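Local coordinates for protein putative adenylate cyclase (Vibrio parahaemolyticus, PDB 2ACA) that is of unknown function but, as a CYTH-superfamily member resembling class IV adenylate cyclases, may convert ATP into cyclic AMP, at residues E43-Y48 with S61-E66; D49-T54 with G104-Q109; Q109-I114 with R173-I178. All coordinates share one frame; numbering follows the deposited sequence.

Interaction 1: residues E43-Y48 with S61-E66; sequences ESDWFY and SLVLRE. With PO4 (phosphate ion), chain D.
Asp45 OD2 takes two N-H groups of Arg65. NE donates to its syn lone pair at 2.6 Å, nearly straight (165°) and in the guanidinium plane; NH2 adds a weak, bent bond to OD2 at 3.3 Å. The carboxylate is nevertheless turned steeply, 79° between planes. Arg65 runs extended to CD and then bends (chi3 -58°), which brings NE alongside the Asp45 carboxylate. Glu43 OE2 lies over one guanidinium face, 3.1 Å from Arg65 NE, and acts through charge alone; its other oxygen, OE1, pairs with Arg115. At the far edge, Arg65 NH1 and NH2 both donate to phosphate O4, NH1 at 2.9 Å, so acids and anion together fix the group. On the same side Val63 CG2 sits over the Phe47 ring, 3.8 Å from its centroid. Opposite them, Tyr48 lays CE1 3.7 Å from Leu64 CD1, and Trp46 turns its edge to Leu64 O; Gln97 of helix 93-102 packs on these three. A water bridges Tyr48 O and Leu62 N. Antiparallel neighbours with charged residues gathered on one face and a largely apolar, aromatic-rich face packed by that helix are consistent with the wall of a CYTH tunnel, whose charged interior in relatives binds phosphate-rich ligands.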
loop_
_atom_site.group_PDB
_atom_site.type_symbol
_atom_site.label_atom_id
_atom_site.label_comp_id
_atom_site.label_asym_id
_atom_site.label_seq_id
_atom_site.Cartn_x
_atom_site.Cartn_y
_atom_site.Cartn_z
ATOM N N GLU A 43 17.957 -1.475 -5.963
ATOM C CA GLU A 43 16.538 -1.773 -6.032
ATOM C C GLU A 43 16.305 -3.245 -5.769
ATOM O O GLU A 43 16.897 -4.098 -6.419
ATOM C CB GLU A 43 15.930 -1.421 -7.392
ATOM C CG GLU A 43 14.434 -1.778 -7.451
ATOM C CD GLU A 43 13.791 -1.515 -8.798
ATOM O OE1 GLU A 43 13.720 -0.340 -9.212
ATOM O OE2 GLU A 43 13.350 -2.487 -9.445
ATOM N N SER A 44 15.444 -3.527 -4.799
ATOM C CA SER A 44 15.091 -4.899 -4.453
ATOM C C SER A 44 13.652 -5.121 -4.883
ATOM O O SER A 44 12.797 -4.253 -4.695
ATOM C CB SER A 44 15.200 -5.117 -2.946
ATOM O OG SER A 44 16.507 -4.845 -2.485
ATOM N N ASP A 45 13.393 -6.265 -5.492
ATOM C CA ASP A 45 12.047 -6.604 -5.916
ATOM C C ASP A 45 11.655 -7.970 -5.367
ATOM O O ASP A 45 12.452 -8.916 -5.357
ATOM C CB ASP A 45 11.930 -6.600 -7.445
ATOM C CG ASP A 45 12.084 -5.205 -8.037
ATOM O OD1 ASP A 45 13.233 -4.763 -8.237
ATOM O OD2 ASP A 45 11.052 -4.542 -8.286
ATOM N N TRP A 46 10.424 -8.049 -4.885
ATOM C CA TRP A 46 9.872 -9.278 -4.343
ATOM C C TRP A 46 8.624 -9.577 -5.150
ATOM O O TRP A 46 7.654 -8.819 -5.082
ATOM C CB TRP A 46 9.482 -9.079 -2.879
ATOM C CG TRP A 46 10.624 -8.964 -1.939
ATOM C CD1 TRP A 46 11.219 -9.981 -1.252
ATOM C CD2 TRP A 46 11.288 -7.760 -1.532
ATOM N NE1 TRP A 46 12.209 -9.485 -0.432
ATOM C CE2 TRP A 46 12.275 -8.125 -0.587
ATOM C CE3 TRP A 46 11.144 -6.407 -1.871
ATOM C CZ2 TRP A 46 13.114 -7.189 0.024
ATOM C CZ3 TRP A 46 11.976 -5.475 -1.263
ATOM C CH2 TRP A 46 12.952 -5.872 -0.323
ATOM N N PHE A 47 8.646 -10.657 -5.926
ATOM C CA PHE A 47 7.483 -11.034 -6.726
ATOM C C PHE A 47 6.621 -12.016 -5.937
ATOM O O PHE A 47 7.141 -12.951 -5.322
ATOM C CB PHE A 47 7.913 -11.679 -8.046
ATOM C CG PHE A 47 8.692 -10.764 -8.941
ATOM C CD1 PHE A 47 9.946 -10.292 -8.557
ATOM C CD2 PHE A 47 8.162 -10.352 -10.163
ATOM C CE1 PHE A 47 10.661 -9.417 -9.379
ATOM C CE2 PHE A 47 8.864 -9.480 -10.991
ATOM C CZ PHE A 47 10.117 -9.011 -10.598
ATOM N N TYR A 48 5.307 -11.812 -5.975
ATOM C CA TYR A 48 4.375 -12.679 -5.253
ATOM C C TYR A 48 3.345 -13.371 -6.122
ATOM O O TYR A 48 3.014 -12.915 -7.219
ATOM C CB TYR A 48 3.605 -11.888 -4.197
ATOM C CG TYR A 48 4.438 -11.371 -3.066
ATOM C CD1 TYR A 48 5.237 -10.246 -3.226
ATOM C CD2 TYR A 48 4.424 -12.002 -1.827
ATOM C CE1 TYR A 48 5.999 -9.764 -2.182
ATOM C CE2 TYR A 48 5.185 -11.524 -0.774
ATOM C CZ TYR A 48 5.968 -10.407 -0.960
ATOM O OH TYR A 48 6.730 -9.931 0.068
ATOM N N SER A 61 1.583 -9.893 -12.677
ATOM C CA SER A 61 2.687 -9.930 -11.735
ATOM C C SER A 61 2.359 -8.976 -10.594
ATOM O O SER A 61 1.814 -7.887 -10.806
ATOM C CB SER A 61 4.007 -9.534 -12.417
ATOM O OG SER A 61 3.897 -8.294 -13.090
ATOM N N LEU A 62 2.677 -9.416 -9.385
ATOM C CA LEU A 62 2.442 -8.662 -8.159
ATOM C C LEU A 62 3.817 -8.433 -7.556
ATOM O O LEU A 62 4.532 -9.385 -7.275
ATOM C CB LEU A 62 1.569 -9.492 -7.214
ATOM C CG LEU A 62 1.411 -9.039 -5.762
ATOM C CD1 LEU A 62 0.776 -7.665 -5.681
ATOM C CD2 LEU A 62 0.546 -10.067 -5.031
ATOM N N VAL A 63 4.186 -7.178 -7.352
ATOM C CA VAL A 63 5.508 -6.882 -6.835
ATOM C C VAL A 63 5.596 -5.855 -5.717
ATOM O O VAL A 63 4.887 -4.853 -5.723
ATOM C CB VAL A 63 6.424 -6.379 -8.005
ATOM C CG1 VAL A 63 7.808 -5.991 -7.482
ATOM C CG2 VAL A 63 6.532 -7.457 -9.089
ATOM N N LEU A 64 6.453 -6.127 -4.740
ATOM C CA LEU A 64 6.723 -5.176 -3.682
ATOM C C LEU A 64 8.131 -4.719 -4.074
ATOM O O LEU A 64 8.989 -5.551 -4.411
ATOM C CB LEU A 64 6.700 -5.844 -2.304
ATOM C CG LEU A 64 5.278 -6.113 -1.762
ATOM C CD1 LEU A 64 5.330 -6.617 -0.327
ATOM C CD2 LEU A 64 4.466 -4.820 -1.821
ATOM N N ARG A 65 8.373 -3.414 -4.069
ATOM C CA ARG A 65 9.681 -2.901 -4.484
ATOM C C ARG A 65 10.188 -1.807 -3.579
ATOM O O ARG A 65 9.435 -0.919 -3.193
ATOM C CB ARG A 65 9.596 -2.381 -5.932
ATOM C CG ARG A 65 10.768 -1.508 -6.391
ATOM C CD ARG A 65 10.541 -0.978 -7.823
ATOM N NE ARG A 65 10.355 -2.062 -8.784
ATOM C CZ ARG A 65 9.990 -1.886 -10.053
ATOM N NH1 ARG A 65 9.768 -0.666 -10.519
ATOM N NH2 ARG A 65 9.849 -2.930 -10.859
ATOM N N GLU A 66 11.473 -1.883 -3.245
ATOM C CA GLU A 66 12.117 -0.895 -2.386
ATOM C C GLU A 66 13.408 -0.414 -3.044
ATOM O O GLU A 66 14.213 -1.211 -3.526
ATOM C CB GLU A 66 12.433 -1.492 -1.013
ATOM C CG GLU A 66 13.237 -0.571 -0.114
ATOM C CD GLU A 66 13.412 -1.124 1.293
ATOM O OE1 GLU A 66 13.876 -2.272 1.434
ATOM O OE2 GLU A 66 13.091 -0.406 2.260
HETATM P P PO4 D . 10.143 -1.362 -14.321
HETATM O O1 PO4 D . 10.765 -2.707 -14.212
HETATM O O2 PO4 D . 9.526 -1.206 -15.664
HETATM O O3 PO4 D . 11.181 -0.320 -14.131
HETATM O O4 PO4 D . 9.098 -1.213 -13.278
HETATM O O HOH W 1 4.168 -11.967 -9.392
#

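Interaction 2: residues D49-T54 with G104-Q109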
loop_
_atom_site.group_PDB
_atom_site.type_symbol
_atom_site.label_atom_id
_atom_site.label_comp_id
_atom_site.label_asym_id
_atom_site.label_seq_id
_atom_site.Cartn_x
_atom_site.Cartn_y
_atom_site.Cartn_z
ATOM N N ASP A 49 2.825 -14.474 -5.593
ATOM C CA ASP A 49 1.780 -15.239 -6.254
ATOM C C ASP A 49 1.241 -16.290 -5.281
ATOM O O ASP A 49 1.844 -16.554 -4.245
ATOM C CB ASP A 49 2.301 -15.917 -7.527
ATOM C CG ASP A 49 1.192 -16.150 -8.553
ATOM O OD1 ASP A 49 0.010 -16.192 -8.141
ATOM O OD2 ASP A 49 1.492 -16.295 -9.761
ATOM N N THR A 50 0.101 -16.879 -5.614
ATOM C CA THR A 50 -0.501 -17.897 -4.765
ATOM C C THR A 50 0.205 -19.228 -5.001
ATOM O O THR A 50 1.087 -19.334 -5.861
ATOM C CB THR A 50 -1.991 -18.070 -5.088
ATOM O OG1 THR A 50 -2.132 -18.578 -6.419
ATOM C CG2 THR A 50 -2.719 -16.733 -4.990
ATOM N N PRO A 51 -0.166 -20.266 -4.236
ATOM C CA PRO A 51 0.472 -21.573 -4.414
ATOM C C PRO A 51 0.336 -22.140 -5.831
ATOM O O PRO A 51 1.306 -22.659 -6.382
ATOM C CB PRO A 51 -0.222 -22.435 -3.364
ATOM C CG PRO A 51 -0.465 -21.448 -2.256
ATOM C CD PRO A 51 -1.004 -20.255 -3.022
ATOM N N GLN A 52 -0.848 -22.039 -6.432
ATOM C CA GLN A 52 -1.017 -22.569 -7.783
ATOM C C GLN A 52 -0.546 -21.598 -8.865
ATOM O O GLN A 52 -0.732 -21.848 -10.056
ATOM C CB GLN A 52 -2.473 -22.982 -8.051
ATOM C CG GLN A 52 -3.501 -21.880 -7.890
ATOM C CD GLN A 52 -4.120 -21.870 -6.510
ATOM O OE1 GLN A 52 -4.778 -22.831 -6.111
ATOM N NE2 GLN A 52 -3.912 -20.788 -5.773
ATOM N N ARG A 53 0.065 -20.492 -8.443
ATOM C CA ARG A 53 0.596 -19.501 -9.376
ATOM C C ARG A 53 -0.483 -18.897 -10.266
ATOM O O ARG A 53 -0.294 -18.729 -11.472
ATOM C CB ARG A 53 1.688 -20.148 -10.235
ATOM C CG ARG A 53 2.856 -20.700 -9.429
ATOM C CD ARG A 53 3.643 -19.575 -8.773
ATOM N NE ARG A 53 4.841 -20.050 -8.081
ATOM C CZ ARG A 53 4.847 -20.613 -6.875
ATOM N NH1 ARG A 53 3.715 -20.779 -6.207
ATOM N NH2 ARG A 53 5.995 -20.999 -6.329
ATOM N N THR A 54 -1.604 -18.554 -9.643
ATOM C CA THR A 54 -2.765 -17.975 -10.320
ATOM C C THR A 54 -2.491 -16.686 -11.103
ATOM O O THR A 54 -2.941 -16.533 -12.243
ATOM C CB THR A 54 -3.877 -17.730 -9.287
ATOM O OG1 THR A 54 -4.232 -18.987 -8.702
ATOM C CG2 THR A 54 -5.106 -17.090 -9.931
ATOM N N GLY A 104 -2.544 -14.980 1.601
ATOM C CA GLY A 104 -2.323 -16.218 0.877
ATOM C C GLY A 104 -1.250 -16.186 -0.196
ATOM O O GLY A 104 -1.090 -17.156 -0.931
ATOM N N TYR A 105 -0.516 -15.085 -0.295
ATOM C CA TYR A 105 0.536 -14.968 -1.303
ATOM C C TYR A 105 1.912 -15.357 -0.761
ATOM O O TYR A 105 2.164 -15.257 0.433
ATOM C CB TYR A 105 0.589 -13.531 -1.828
ATOM C CG TYR A 105 -0.620 -13.147 -2.649
ATOM C CD1 TYR A 105 -0.721 -13.524 -3.987
ATOM C CD2 TYR A 105 -1.676 -12.427 -2.082
ATOM C CE1 TYR A 105 -1.845 -13.193 -4.751
ATOM C CE2 TYR A 105 -2.809 -12.091 -2.834
ATOM C CZ TYR A 105 -2.883 -12.477 -4.170
ATOM O OH TYR A 105 -3.980 -12.138 -4.938
ATOM N N GLU A 106 2.794 -15.797 -1.654
ATOM C CA GLU A 106 4.152 -16.178 -1.274
ATOM C C GLU A 106 5.181 -15.642 -2.281
ATOM O O GLU A 106 4.891 -15.520 -3.470
ATOM C CB GLU A 106 4.275 -17.705 -1.182
ATOM C CG GLU A 106 3.850 -18.446 -2.435
ATOM C CD GLU A 106 3.972 -19.958 -2.290
ATOM O OE1 GLU A 106 3.594 -20.493 -1.225
ATOM O OE2 GLU A 106 4.437 -20.613 -3.244
ATOM N N VAL A 107 6.376 -15.319 -1.794
ATOM C CA VAL A 107 7.432 -14.815 -2.661
ATOM C C VAL A 107 7.835 -15.912 -3.637
ATOM O O VAL A 107 8.298 -16.970 -3.231
ATOM C CB VAL A 107 8.691 -14.409 -1.860
ATOM C CG1 VAL A 107 9.741 -13.849 -2.808
ATOM C CG2 VAL A 107 8.335 -13.362 -0.807
ATOM N N ILE A 108 7.644 -15.677 -4.926
ATOM C CA ILE A 108 8.025 -16.680 -5.900
ATOM C C ILE A 108 9.347 -16.265 -6.520
ATOM O O ILE A 108 9.900 -16.961 -7.368
ATOM C CB ILE A 108 6.961 -16.822 -6.991
ATOM C CG1 ILE A 108 6.835 -15.514 -7.774
ATOM C CG2 ILE A 108 5.628 -17.198 -6.346
ATOM C CD1 ILE A 108 5.802 -15.550 -8.870
ATOM N N GLN A 109 9.860 -15.124 -6.076
ATOM C CA GLN A 109 11.112 -14.602 -6.606
ATOM C C GLN A 109 11.486 -13.264 -5.977
ATOM O O GLN A 109 10.619 -12.422 -5.689
ATOM C CB GLN A 109 10.997 -14.452 -8.126
ATOM C CG GLN A 109 12.139 -13.714 -8.787
ATOM C CD GLN A 109 11.972 -13.634 -10.294
ATOM O OE1 GLN A 109 12.239 -14.599 -11.019
ATOM N NE2 GLN A 109 11.512 -12.482 -10.775
#
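Arg53 and Ile108 run antiparallel alongside each other, and the methyl CG2 of Ile108 comes to rest over one face of the guanidinium, 3.4 Å from Arg53 NE. Glu106 meets the same group quite differently. Its chain is set nearly perpendicular to that of Arg53, the carboxylate and guanidinium planes stand 69° apart, and the salt bridge from Arg53 NH1 to Glu106 OE2 (3.1 Å) is bent, with a 136° angle at the hydrogen. The donor reaches OE2 from above the carboxylate plane, so the pairing is one-pronged and oblique. Arg53 gets there because its side chain folds back at chi2 (-67°), across the type I turn from Thr50 to Arg53; NH1 also makes a weak bond to Thr50 O.

The backbones here belong to the last part of the pairing between strands 35-49 and 106-120. Asp49 and Glu106 form an antiparallel hydrogen-bonded pair, Glu106 N to Asp49 O measuring 2.9 Å and Asp49 N to Glu106 O 3.1 Å. Next in line, Ile108 and Gln109 both face Phe47 in a classic beta bulge, where the chain turns a corner. Before the strand, Gly104, at positive phi, is the C-prime residue of the Schellman motif that ends helix 93-102 and delivers the chain to this pairing.

Tyr105 crosses Thr50 at a slant, with its CE1 3.7 Å from Thr50 CG2, while its ring turns an edge to the Asp49 backbone; Met103 of the second subunit packs against the same tyrosine. Asp49 puts CB 3.8 Å from Ile108 CG2 and sends its carboxylate back to its own loop: OD1 accepts from Thr50 N and from Leu55 N, while OD2 bonds with Thr56 OG1 at the start of helix 54-57.

Interaction 3: residues Q109-I114 with R173-I178. With PO4 (phosphate ion), chain C.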
loop_
_atom_site.group_PDB
_atom_site.type_symbol
_atom_site.label_atom_id
_atom_site.label_comp_id
_atom_site.label_asym_id
_atom_site.label_seq_id
_atom_site.Cartn_x
_atom_site.Cartn_y
_atom_site.Cartn_z
ATOM N N GLN A 109 9.860 -15.124 -6.076
ATOM C CA GLN A 109 11.112 -14.602 -6.606
ATOM C C GLN A 109 11.486 -13.264 -5.977
ATOM O O GLN A 109 10.619 -12.422 -5.689
ATOM C CB GLN A 109 10.997 -14.452 -8.126
ATOM C CG GLN A 109 12.139 -13.714 -8.787
ATOM C CD GLN A 109 11.972 -13.634 -10.294
ATOM O OE1 GLN A 109 12.239 -14.599 -11.019
ATOM N NE2 GLN A 109 11.512 -12.482 -10.775
ATOM N N CYS A 110 12.782 -13.090 -5.741
ATOM C CA CYS A 110 13.310 -11.859 -5.175
ATOM C C CYS A 110 14.521 -11.471 -6.006
ATOM O O CYS A 110 15.155 -12.328 -6.614
ATOM C CB CYS A 110 13.694 -12.049 -3.704
ATOM S SG CYS A 110 14.631 -13.536 -3.333
ATOM N N SER A 111 14.839 -10.181 -6.045
ATOM C CA SER A 111 15.969 -9.727 -6.839
ATOM C C SER A 111 16.517 -8.392 -6.385
ATOM O O SER A 111 15.821 -7.607 -5.733
ATOM C CB SER A 111 15.556 -9.616 -8.304
ATOM O OG SER A 111 14.505 -8.673 -8.449
ATOM N N LYS A 112 17.776 -8.150 -6.744
ATOM C CA LYS A 112 18.475 -6.910 -6.428
ATOM C C LYS A 112 19.152 -6.401 -7.697
ATOM O O LYS A 112 19.529 -7.186 -8.565
ATOM C CB LYS A 112 19.545 -7.136 -5.355
ATOM C CG LYS A 112 19.014 -7.509 -3.984
ATOM C CD LYS A 112 20.101 -7.344 -2.929
ATOM C CE LYS A 112 19.627 -7.787 -1.548
ATOM N NZ LYS A 112 19.389 -9.260 -1.469
ATOM N N LYS A 113 19.317 -5.090 -7.802
ATOM C CA LYS A 113 19.955 -4.505 -8.973
ATOM C C LYS A 113 20.257 -3.066 -8.601
ATOM O O LYS A 113 19.642 -2.520 -7.682
ATOM C CB LYS A 113 19.008 -4.539 -10.183
ATOM C CG LYS A 113 17.985 -3.411 -10.175
ATOM C CD LYS A 113 16.614 -3.806 -10.722
ATOM C CE LYS A 113 16.591 -3.936 -12.228
ATOM N NZ LYS A 113 17.209 -5.207 -12.652
ATOM N N ILE A 114 21.220 -2.464 -9.295
ATOM C CA ILE A 114 21.583 -1.080 -9.049
ATOM C C ILE A 114 20.846 -0.306 -10.129
ATOM O O ILE A 114 20.927 -0.651 -11.308
ATOM C CB ILE A 114 23.115 -0.874 -9.167
ATOM C CG1 ILE A 114 23.835 -1.804 -8.187
ATOM C CG2 ILE A 114 23.481 0.567 -8.858
ATOM C CD1 ILE A 114 23.461 -1.588 -6.716
ATOM N N ARG A 173 13.579 -9.824 -23.498
ATOM C CA ARG A 173 13.461 -10.631 -22.291
ATOM C C ARG A 173 13.334 -9.669 -21.111
ATOM O O ARG A 173 14.169 -8.777 -20.927
ATOM C CB ARG A 173 14.695 -11.520 -22.120
ATOM C CG ARG A 173 14.826 -12.622 -23.158
ATOM C CD ARG A 173 16.138 -13.347 -22.973
ATOM N NE ARG A 173 17.283 -12.467 -23.190
ATOM C CZ ARG A 173 18.545 -12.808 -22.944
ATOM N NH1 ARG A 173 18.830 -14.015 -22.468
ATOM N NH2 ARG A 173 19.524 -11.944 -23.174
ATOM N N SER A 174 12.286 -9.834 -20.315
ATOM C CA SER A 174 12.082 -8.944 -19.184
ATOM C C SER A 174 12.876 -9.391 -17.964
ATOM O O SER A 174 13.357 -10.519 -17.910
ATOM C CB SER A 174 10.594 -8.866 -18.844
ATOM O OG SER A 174 9.819 -8.805 -20.021
ATOM N N TYR A 175 13.007 -8.482 -17.001
ATOM C CA TYR A 175 13.725 -8.728 -15.755
ATOM C C TYR A 175 13.405 -10.125 -15.210
ATOM O O TYR A 175 14.255 -11.027 -15.213
ATOM C CB TYR A 175 13.321 -7.651 -14.742
ATOM C CG TYR A 175 14.117 -7.643 -13.464
ATOM C CD1 TYR A 175 15.476 -7.955 -13.467
ATOM C CD2 TYR A 175 13.527 -7.263 -12.256
ATOM C CE1 TYR A 175 16.232 -7.888 -12.304
ATOM C CE2 TYR A 175 14.276 -7.189 -11.087
ATOM C CZ TYR A 175 15.630 -7.501 -11.121
ATOM O OH TYR A 175 16.395 -7.411 -9.982
ATOM N N LYS A 176 12.169 -10.287 -14.744
ATOM C CA LYS A 176 11.695 -11.562 -14.210
ATOM C C LYS A 176 11.547 -12.533 -15.349
ATOM O O LYS A 176 11.987 -13.687 -15.278
ATOM C CB LYS A 176 10.318 -11.427 -13.576
ATOM C CG LYS A 176 9.726 -12.760 -13.108
ATOM C CD LYS A 176 8.211 -12.743 -13.184
ATOM C CE LYS A 176 7.588 -13.761 -12.240
ATOM N NZ LYS A 176 6.107 -13.648 -12.281
ATOM N N GLU A 177 10.873 -12.046 -16.387
ATOM C CA GLU A 177 10.622 -12.820 -17.580
ATOM C C GLU A 177 11.891 -13.558 -17.941
ATOM O O GLU A 177 11.846 -14.537 -18.680
ATOM C CB GLU A 177 10.116 -11.908 -18.701
ATOM C CG GLU A 177 8.665 -11.446 -18.487
ATOM C CD GLU A 177 8.364 -11.071 -17.039
ATOM O OE1 GLU A 177 9.117 -10.247 -16.473
ATOM O OE2 GLU A 177 7.382 -11.603 -16.467
ATOM N N ILE A 178 13.019 -13.070 -17.418
ATOM C CA ILE A 178 14.290 -13.752 -17.608
ATOM C C ILE A 178 15.556 -13.359 -16.897
ATOM O O ILE A 178 16.172 -12.300 -17.077
ATOM C CB ILE A 178 14.602 -13.987 -19.108
ATOM C CG1 ILE A 178 14.391 -15.481 -19.361
ATOM C CG2 ILE A 178 16.053 -13.590 -19.498
ATOM C CD1 ILE A 178 14.496 -15.875 -20.778
HETATM P P PO4 C . 10.291 -5.573 -16.706
HETATM O O1 PO4 C . 9.060 -5.275 -15.932
HETATM O O2 PO4 C . 11.278 -4.482 -16.501
HETATM O O3 PO4 C . 9.957 -5.676 -18.150
HETATM O O4 PO4 C . 10.870 -6.862 -16.243
#
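What is probably the phosphate-binding tunnel side of the CYTH sheet is the setting in which strand 106-120 meets the loop 173-178, close to the C terminus. Tyr175 is the hub. With its CG anti to the backbone N (chi1 -172°), the ring reaches from the loop to the strand, where Ser111 and Lys113 both point toward it. Lys113 approaches from the opposite direction and lays its end over one ring face: CE is 4.0 Å from the centroid of the Tyr175 ring, only 17° off the normal, as a CH-pi contact. The ammonium makes a cation-pi contact, although NZ is modelled so near the ring carbons that its exact position is doubtful. Three successive bends in the Lys113 chain bring its end round onto this face. Asp128 and Leu130 of strand 123-130 pack against the same lysine.

At the far end of the ring, Ser111 OG and Tyr175 OH stand 2.7 Å apart, but the serine and the phenol are crowded in the model and their exact positions are doubtful. The tyrosine also touches Asp45 and Leu130, so it spans side chains from three neighbouring strands. Its backbone serves a phosphate ion: Tyr175 N gives a weak, bent hydrogen bond to O4 of the ion at 2.8 Å, and Ser174 CB lies 3.3 Å from this O4. A second phosphate, the one held by Arg65, lies nearby. Both ions probably came from the crystallisation liquor, and at most they hint at a site for a phosphate-rich ligand.

Farther along the loop, Lys176 packs on Phe47. The extended Gln109 side chain slants across the lysine, its amide NE2 pressed close to the aliphatic stem, 3.2 Å from Lys176 CB.

Overall arrangement
Following the chain, strand 35-49 enters interaction 1 and runs directly into the loop of interaction 2. Helix 54-57 then turns the chain back, and interaction 1 closes this short excursion by pairing 61-66 with 43-48. After strands 72-78 and 85-89 and helix 93-102, residues 104-109 return to 49-54, so interactions 1 and 2 cross. Gln109 is shared by interactions 2 and 3; from it strand 106-120 continues beside 43-48, joined by Phe47 N to Gln109 O and Glu43 N to Lys113 O. Interaction 3 closes last, in series with both others, bringing the C-terminal loop 173-178 onto the central strands.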